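Local atomic coordinates of purine nucleosidase, (IunH-1) (Sulfolobus solfataricus, PDB entry 3T8J), a protein that is a nucleosidase-family protein with an alpha/beta fold built round a mixed sheet, and holds a sodium ion. Residues A50-N55 with P91-A96; D170-V175 with V259-T264. All coordinates share one frame; numbering follows the deposited sequence.

Interaction 1 (A50-N55 with P91-A96)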
ATOM      1  N   ALA A  50       5.231  31.566 -27.514  1.00 25.77           N
ATOM      2  CA  ALA A  50       4.128  31.129 -28.371  1.00 24.87           C
ATOM      3  C   ALA A  50       3.096  32.241 -28.599  1.00 25.16           C
ATOM      4  O   ALA A  50       2.650  32.463 -29.728  1.00 25.82           O
ATOM      5  CB  ALA A  50       3.455  29.887 -27.774  1.00 24.75           C
ATOM      6  N   LEU A  51       2.732  32.950 -27.535  1.00 25.00           N
ATOM      7  CA  LEU A  51       1.781  34.061 -27.640  1.00 25.31           C
ATOM      8  C   LEU A  51       2.305  35.174 -28.542  1.00 26.91           C
ATOM      9  O   LEU A  51       1.540  35.788 -29.291  1.00 27.31           O
ATOM     10  CB  LEU A  51       1.405  34.592 -26.244  1.00 24.03           C
ATOM     11  CG  LEU A  51       0.550  33.653 -25.407  1.00 24.42           C
ATOM     12  CD1 LEU A  51       0.601  34.112 -23.951  1.00 23.85           C
ATOM     13  CD2 LEU A  51      -0.898  33.608 -25.905  1.00 24.70           C
ATOM     14  N   GLU A  52       3.604  35.462 -28.457  1.00 26.90           N
ATOM     15  CA  GLU A  52       4.227  36.471 -29.335  1.00 28.83           C
ATOM     16  C   GLU A  52       4.089  36.169 -30.829  1.00 28.90           C
ATOM     17  O   GLU A  52       3.937  37.105 -31.639  1.00 31.11           O
ATOM     18  CB  GLU A  52       5.712  36.695 -28.974  1.00 29.64           C
ATOM     19  CG  GLU A  52       5.905  37.386 -27.635  1.00 29.17           C
ATOM     20  CD  GLU A  52       7.365  37.755 -27.308  1.00 32.45           C
ATOM     21  OE1 GLU A  52       8.313  37.301 -28.003  1.00 33.19           O
ATOM     22  OE2 GLU A  52       7.536  38.528 -26.334  1.00 33.93           O
ATOM     23  N   GLN A  53       4.111  34.891 -31.203  1.00 28.77           N
ATOM     24  CA  GLN A  53       4.057  34.524 -32.628  1.00 30.24           C
ATOM     25  C   GLN A  53       2.704  34.822 -33.249  1.00 30.41           C
ATOM     26  O   GLN A  53       2.589  34.918 -34.474  1.00 32.35           O
ATOM     27  CB  GLN A  53       4.441  33.056 -32.873  1.00 30.70           C
ATOM     28  CG  GLN A  53       5.744  32.595 -32.181  1.00 31.51           C
ATOM     29  CD  GLN A  53       6.886  33.574 -32.339  1.00 32.42           C
ATOM     30  OE1 GLN A  53       7.312  33.893 -33.456  1.00 37.52           O
ATOM     31  NE2 GLN A  53       7.360  34.118 -31.216  1.00 34.82           N
ATOM     32  N   VAL A  54       1.691  34.944 -32.387  1.00 29.64           N
ATOM     33  CA  VAL A  54       0.325  35.240 -32.826  1.00 30.77           C
ATOM     34  C   VAL A  54      -0.194  36.574 -32.278  1.00 30.98           C
ATOM     35  O   VAL A  54      -1.406  36.822 -32.243  1.00 30.72           O
ATOM     36  CB  VAL A  54      -0.629  34.074 -32.483  1.00 30.06           C
ATOM     37  CG1 VAL A  54      -0.249  32.830 -33.291  1.00 32.42           C
ATOM     38  CG2 VAL A  54      -0.661  33.759 -30.977  1.00 29.96           C
ATOM     39  N   ASN A  55       0.727  37.464 -31.905  1.00 30.44           N
ATOM     40  CA  ASN A  55       0.415  38.840 -31.519  1.00 30.97           C
ATOM     41  C   ASN A  55      -0.553  39.029 -30.339  1.00 30.07           C
ATOM     42  O   ASN A  55      -1.296  40.013 -30.298  1.00 30.75           O
ATOM     43  CB  ASN A  55      -0.115  39.622 -32.734  1.00 31.77           C
ATOM     44  CG  ASN A  55       0.804  39.563 -33.891  1.00 32.76           C
ATOM     45  OD1 ASN A  55       2.032  39.801 -33.758  1.00 33.53           O
ATOM     46  ND2 ASN A  55       0.262  39.245 -35.052  1.00 35.09           N
ATOM     47  N   PRO A  91      10.988  34.645 -25.148  1.00 30.57           N
ATOM     48  CA  PRO A  91      10.217  35.805 -25.612  1.00 31.23           C
ATOM     49  C   PRO A  91      11.057  37.066 -25.685  1.00 33.25           C
ATOM     50  O   PRO A  91      12.017  37.251 -24.904  1.00 33.69           O
ATOM     51  CB  PRO A  91       9.139  35.963 -24.534  1.00 30.33           C
ATOM     52  CG  PRO A  91       9.779  35.390 -23.301  1.00 30.44           C
ATOM     53  CD  PRO A  91      10.593  34.218 -23.799  1.00 29.49           C
ATOM     54  N   LYS A  92      10.699  37.931 -26.630  1.00 33.71           N
ATOM     55  CA  LYS A  92      11.372  39.207 -26.789  1.00 36.19           C
ATOM     56  C   LYS A  92      10.848  40.299 -25.886  1.00 36.34           C
ATOM     57  O   LYS A  92      11.590  41.213 -25.529  1.00 38.00           O
ATOM     58  CB  LYS A  92      11.281  39.655 -28.246  1.00 38.08           C
ATOM     59  CG  LYS A  92      12.064  38.772 -29.205  1.00 43.30           C
ATOM     60  CD  LYS A  92      12.012  39.348 -30.614  1.00 50.43           C
ATOM     61  CE  LYS A  92      12.642  38.412 -31.632  1.00 55.11           C
ATOM     62  NZ  LYS A  92      14.053  38.095 -31.263  1.00 58.64           N
ATOM     63  N   ARG A  93       9.547  40.258 -25.576  1.00 34.63           N
ATOM     64  CA  ARG A  93       8.886  41.339 -24.871  1.00 35.77           C
ATOM     65  C   ARG A  93       8.020  40.881 -23.686  1.00 34.73           C
ATOM     66  O   ARG A  93       8.034  41.524 -22.637  1.00 35.63           O
ATOM     67  CB  ARG A  93       7.994  42.110 -25.849  1.00 37.38           C
ATOM     68  CG  ARG A  93       8.718  42.766 -26.990  1.00 41.24           C
ATOM     69  CD  ARG A  93       7.722  43.233 -28.060  1.00 45.07           C
ATOM     70  NE  ARG A  93       7.069  42.070 -28.672  1.00 46.44           N
ATOM     71  CZ  ARG A  93       7.608  41.305 -29.623  1.00 47.06           C
ATOM     72  NH1 ARG A  93       8.825  41.572 -30.111  1.00 49.43           N
ATOM     73  NH2 ARG A  93       6.927  40.258 -30.084  1.00 47.27           N
ATOM     74  N   LEU A  94       7.247  39.812 -23.847  1.00 33.64           N
ATOM     75  CA  LEU A  94       6.294  39.437 -22.811  1.00 32.75           C
ATOM     76  C   LEU A  94       6.986  38.880 -21.579  1.00 32.29           C
ATOM     77  O   LEU A  94       8.017  38.207 -21.699  1.00 32.12           O
ATOM     78  CB  LEU A  94       5.287  38.404 -23.340  1.00 32.12           C
ATOM     79  CG  LEU A  94       4.382  38.865 -24.495  1.00 32.46           C
ATOM     80  CD1 LEU A  94       3.458  37.699 -24.894  1.00 32.23           C
ATOM     81  CD2 LEU A  94       3.549  40.105 -24.135  1.00 36.90           C
ATOM     82  N   LYS A  95       6.397  39.160 -20.414  1.00 31.47           N
ATOM     83  CA  LYS A  95       6.882  38.673 -19.121  1.00 31.40           C
ATOM     84  C   LYS A  95       5.761  37.937 -18.390  1.00 29.75           C
ATOM     85  O   LYS A  95       4.582  38.297 -18.517  1.00 30.20           O
ATOM     86  CB  LYS A  95       7.370  39.842 -18.255  1.00 33.59           C
ATOM     87  CG  LYS A  95       8.585  40.622 -18.840  1.00 38.44           C
ATOM     88  CD  LYS A  95       8.884  41.857 -18.004  1.00 45.24           C
ATOM     89  CE  LYS A  95      10.055  42.673 -18.572  1.00 50.25           C
ATOM     90  NZ  LYS A  95      10.044  44.092 -18.077  1.00 55.33           N
ATOM     91  N   ALA A  96       6.125  36.918 -17.616  1.00 28.27           N
ATOM     92  CA  ALA A  96       5.164  36.190 -16.783  1.00 27.95           C
ATOM     93  C   ALA A  96       4.553  37.099 -15.718  1.00 28.51           C
ATOM     94  O   ALA A  96       5.186  38.047 -15.244  1.00 30.43           O
ATOM     95  CB  ALA A  96       5.847  35.006 -16.102  1.00 28.08           C
TER
HETATM   96  O   HOH W   1       4.137  39.862 -30.213  1.00 31.33           O
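Glu52, in the last turn of helix 40-53, reaches into the loop that runs towards helix 101-111 and receives three consecutive backbone N-H groups there. The helix ends just beyond it in a Schellman motif with Asn55, at positive phi, as its C-prime residue. One carboxylate thus holds a length of loop that has no regular helix or strand. CG of Glu52 lies anti to the carbonyl carbon (chi1 -69°) and the chain runs extended beyond it, which carries the acid group straight out from the helix into the loop. Glu52 OE1 accepts from Lys92 N at 2.8 Å through its syn lone pair, in a nearly straight bond (166°). Glu52 OE2 takes two donors. Leu94 N meets Glu52 OE2 nearly along the C-O axis at 2.8 Å. Arg93 N comes to Glu52 OE2 from the syn side, somewhat out of the carboxylate plane, also at 2.8 Å. Each carboxylate oxygen therefore has a backbone partner, and three successive loop amides are satisfied by one side chain. This cluster of N-H groups would probably favour the charged form of the acid.

The Arg93 guanidinium lies with one face over Glu52 CD. Arg93 NH2 is 3.9 Å from Glu52 OE1, a long salt bridge in which no N-H points at the oxygen. NH2 instead donates to a water, and this water donates to the backbone O of Glu52, so the arginine is also linked to the helix end.

Along the aliphatic part of Glu52 the contact is apolar. Leu94 comes from the direction opposite to Glu52, and its CD1 also touches Leu51 CB. Leu48, one turn earlier in the helix, packs on both Pro91 and Leu94. Leu94 CD1 rests 3.7 Å from Glu52 CG.

Interaction 2 (D170-V175 with V259-T264)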
ATOM      1  N   ASP A 170      -1.955  12.658  -6.643  1.00 17.00           N
ATOM      2  CA  ASP A 170      -2.701  13.260  -5.522  1.00 18.09           C
ATOM      3  C   ASP A 170      -3.575  14.398  -6.031  1.00 17.52           C
ATOM      4  O   ASP A 170      -4.772  14.484  -5.718  1.00 17.80           O
ATOM      5  CB  ASP A 170      -1.691  13.696  -4.459  1.00 18.40           C
ATOM      6  CG  ASP A 170      -0.895  12.514  -3.963  1.00 20.00           C
ATOM      7  OD1 ASP A 170      -1.470  11.653  -3.283  1.00 21.30           O
ATOM      8  OD2 ASP A 170       0.301  12.384  -4.332  1.00 19.86           O
ATOM      9  N   ALA A 171      -2.996  15.286  -6.833  1.00 17.35           N
ATOM     10  CA  ALA A 171      -3.764  16.346  -7.476  1.00 16.83           C
ATOM     11  C   ALA A 171      -4.903  15.753  -8.322  1.00 17.37           C
ATOM     12  O   ALA A 171      -6.032  16.269  -8.288  1.00 17.10           O
ATOM     13  CB  ALA A 171      -2.843  17.272  -8.350  1.00 17.74           C
ATOM     14  N   ALA A 172      -4.631  14.691  -9.075  1.00 17.19           N
ATOM     15  CA  ALA A 172      -5.658  14.059  -9.920  1.00 16.92           C
ATOM     16  C   ALA A 172      -6.781  13.527  -9.059  1.00 17.83           C
ATOM     17  O   ALA A 172      -7.943  13.681  -9.402  1.00 18.20           O
ATOM     18  CB  ALA A 172      -5.052  12.933 -10.786  1.00 17.89           C
ATOM     19  N   LYS A 173      -6.427  12.871  -7.965  1.00 17.95           N
ATOM     20  CA  LYS A 173      -7.459  12.291  -7.078  1.00 18.44           C
ATOM     21  C   LYS A 173      -8.343  13.402  -6.535  1.00 18.77           C
ATOM     22  O   LYS A 173      -9.599  13.266  -6.502  1.00 19.42           O
ATOM     23  CB  LYS A 173      -6.813  11.495  -5.937  1.00 19.23           C
ATOM     24  CG  LYS A 173      -7.809  10.671  -5.110  1.00 23.49           C
ATOM     25  CD  LYS A 173      -7.059   9.590  -4.272  1.00 27.74           C
ATOM     26  CE  LYS A 173      -7.919   8.414  -3.862  1.00 31.81           C
ATOM     27  NZ  LYS A 173      -8.226   7.399  -4.928  1.00 34.18           N
ATOM     28  N   ILE A 174      -7.751  14.515  -6.111  1.00 18.55           N
ATOM     29  CA  ILE A 174      -8.532  15.671  -5.630  1.00 18.77           C
ATOM     30  C   ILE A 174      -9.500  16.179  -6.708  1.00 19.38           C
ATOM     31  O   ILE A 174     -10.688  16.400  -6.449  1.00 19.68           O
ATOM     32  CB  ILE A 174      -7.579  16.809  -5.164  1.00 19.17           C
ATOM     33  CG1 ILE A 174      -6.882  16.382  -3.880  1.00 19.43           C
ATOM     34  CG2 ILE A 174      -8.349  18.136  -4.957  1.00 20.26           C
ATOM     35  CD1 ILE A 174      -5.612  17.256  -3.587  1.00 20.94           C
ATOM     36  N   VAL A 175      -9.043  16.310  -7.936  1.00 18.83           N
ATOM     37  CA  VAL A 175      -9.853  16.845  -9.024  1.00 18.67           C
ATOM     38  C   VAL A 175     -11.020  15.893  -9.360  1.00 19.97           C
ATOM     39  O   VAL A 175     -12.153  16.349  -9.546  1.00 21.19           O
ATOM     40  CB  VAL A 175      -8.963  17.147 -10.249  1.00 18.83           C
ATOM     41  CG1 VAL A 175      -9.782  17.337 -11.520  1.00 19.82           C
ATOM     42  CG2 VAL A 175      -8.135  18.398  -9.936  1.00 18.75           C
ATOM     43  N   VAL A 259     -14.222   6.589 -12.184  1.00 20.75           N
ATOM     44  CA  VAL A 259     -12.740   6.526 -12.307  1.00 19.90           C
ATOM     45  C   VAL A 259     -12.110   6.715 -10.928  1.00 19.35           C
ATOM     46  O   VAL A 259     -12.405   7.701 -10.238  1.00 21.07           O
ATOM     47  CB  VAL A 259     -12.220   7.618 -13.226  1.00 19.42           C
ATOM     48  CG1 VAL A 259     -10.669   7.514 -13.332  1.00 20.45           C
ATOM     49  CG2 VAL A 259     -12.862   7.538 -14.627  1.00 22.13           C
ATOM     50  N   VAL A 260     -11.236   5.768 -10.538  1.00 18.79           N
ATOM     51  CA  VAL A 260     -10.457   5.859  -9.316  1.00 18.57           C
ATOM     52  C   VAL A 260      -9.000   6.127  -9.719  1.00 17.64           C
ATOM     53  O   VAL A 260      -8.540   5.489 -10.662  1.00 19.74           O
ATOM     54  CB  VAL A 260     -10.508   4.587  -8.510  1.00 19.81           C
ATOM     55  CG1 VAL A 260      -9.607   4.678  -7.277  1.00 21.30           C
ATOM     56  CG2 VAL A 260     -11.972   4.335  -8.032  1.00 22.17           C
ATOM     57  N   ILE A 261      -8.374   7.102  -9.052  1.00 17.82           N
ATOM     58  CA  ILE A 261      -6.944   7.408  -9.301  1.00 17.52           C
ATOM     59  C   ILE A 261      -6.112   6.682  -8.262  1.00 18.84           C
ATOM     60  O   ILE A 261      -6.315   6.836  -7.051  1.00 19.27           O
ATOM     61  CB  ILE A 261      -6.693   8.901  -9.169  1.00 17.48           C
ATOM     62  CG1 ILE A 261      -7.633   9.737 -10.036  1.00 18.79           C
ATOM     63  CG2 ILE A 261      -5.197   9.209  -9.473  1.00 18.38           C
ATOM     64  CD1 ILE A 261      -7.537   9.448 -11.546  1.00 19.08           C
ATOM     65  N   ASP A 262      -5.122   5.921  -8.720  1.00 18.10           N
ATOM     66  CA  ASP A 262      -4.140   5.304  -7.809  1.00 18.87           C
ATOM     67  C   ASP A 262      -3.081   6.358  -7.425  1.00 18.98           C
ATOM     68  O   ASP A 262      -2.345   6.849  -8.302  1.00 18.27           O
ATOM     69  CB  ASP A 262      -3.484   4.089  -8.450  1.00 18.91           C
ATOM     70  CG  ASP A 262      -2.498   3.389  -7.518  1.00 20.66           C
ATOM     71  OD1 ASP A 262      -1.616   4.064  -6.931  1.00 21.77           O
ATOM     72  OD2 ASP A 262      -2.586   2.142  -7.388  1.00 22.59           O
ATOM     73  N   ASN A 263      -3.105   6.802  -6.162  1.00 18.61           N
ATOM     74  CA  ASN A 263      -2.159   7.806  -5.659  1.00 19.11           C
ATOM     75  C   ASN A 263      -1.161   7.215  -4.668  1.00 19.70           C
ATOM     76  O   ASN A 263      -0.660   7.909  -3.777  1.00 20.79           O
ATOM     77  CB  ASN A 263      -2.883   9.029  -5.072  1.00 18.91           C
ATOM     78  CG  ASN A 263      -3.598   8.716  -3.769  1.00 20.89           C
ATOM     79  OD1 ASN A 263      -4.141   7.600  -3.591  1.00 23.35           O
ATOM     80  ND2 ASN A 263      -3.637   9.695  -2.856  1.00 21.02           N
ATOM     81  N   THR A 264      -0.886   5.919  -4.817  1.00 20.83           N
ATOM     82  CA  THR A 264       0.169   5.290  -4.046  1.00 21.86           C
ATOM     83  C   THR A 264       1.532   5.583  -4.675  1.00 22.96           C
ATOM     84  O   THR A 264       1.619   6.102  -5.783  1.00 21.80           O
ATOM     85  CB  THR A 264       0.001   3.741  -3.958  1.00 22.01           C
ATOM     86  OG1 THR A 264       0.339   3.139  -5.224  1.00 22.38           O
ATOM     87  CG2 THR A 264      -1.430   3.363  -3.518  1.00 23.28           C
TER
HETATM   88  O   HOH W   2      -9.891   8.388  -6.847  1.00 19.81           O
HETATM   89  O   HOH W   3      -7.043   5.303  -4.724  1.00 37.48           O
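Lys173 NZ donates to the backbone O of Ile261 at 2.9 Å, tilted a little from the carbonyl plane. A water accepts from both this ammonium and Ile261 N. A second water donates to Ile261 O. The lysine chain leaves the helix with CG anti to the backbone N (chi1 -170°) and bends only at chi4, which turns NZ onto the strand. On the way Lys173 CD passes 3.6 Å from Asn263 OD1, the two side chains crossing at about a right angle.

Asn263 ND2 donates to Asp170 OD1 at 3.0 Å. It meets the oxygen nearly head-on, in line with its bond to CG, with the amide and carboxylate planes 67° apart. Asp170 OD2 has a salt bridge to Lys70, which also donates to Asn263 O.

Ile261 fills the apolar part. Ile261 CG2 lies 4.0 Å from Ala172 CB, and its CG1 packs against the backbone of Lys173. Leu69 of the second subunit packs on Asp170, Lys173 and Asn263. Helix segment 170-175 runs roughly antiparallel to strand segment 259-261, at 148°, in the helix-on-sheet packing of an alpha/beta fold.

How the interactions relate
Interactions 1 and 2 lie on opposite sides of the chain's centre, with their own centres about 34 Å apart, and share no element. Both are partly buried. Interaction 1 joins the end of a helix to an irregular loop, near the edge of the sheet that carries strand 60-62. Interaction 2 sets a helix against the end of strand 251-261, next to the other edge strand, 272-275. In the first, an acid accepts from main-chain N-H groups; in the second, a lysine donates to a main-chain carbonyl. No other chain of the assembly touches the segments of interaction 1, whereas two other subunits pack on those of interaction 2.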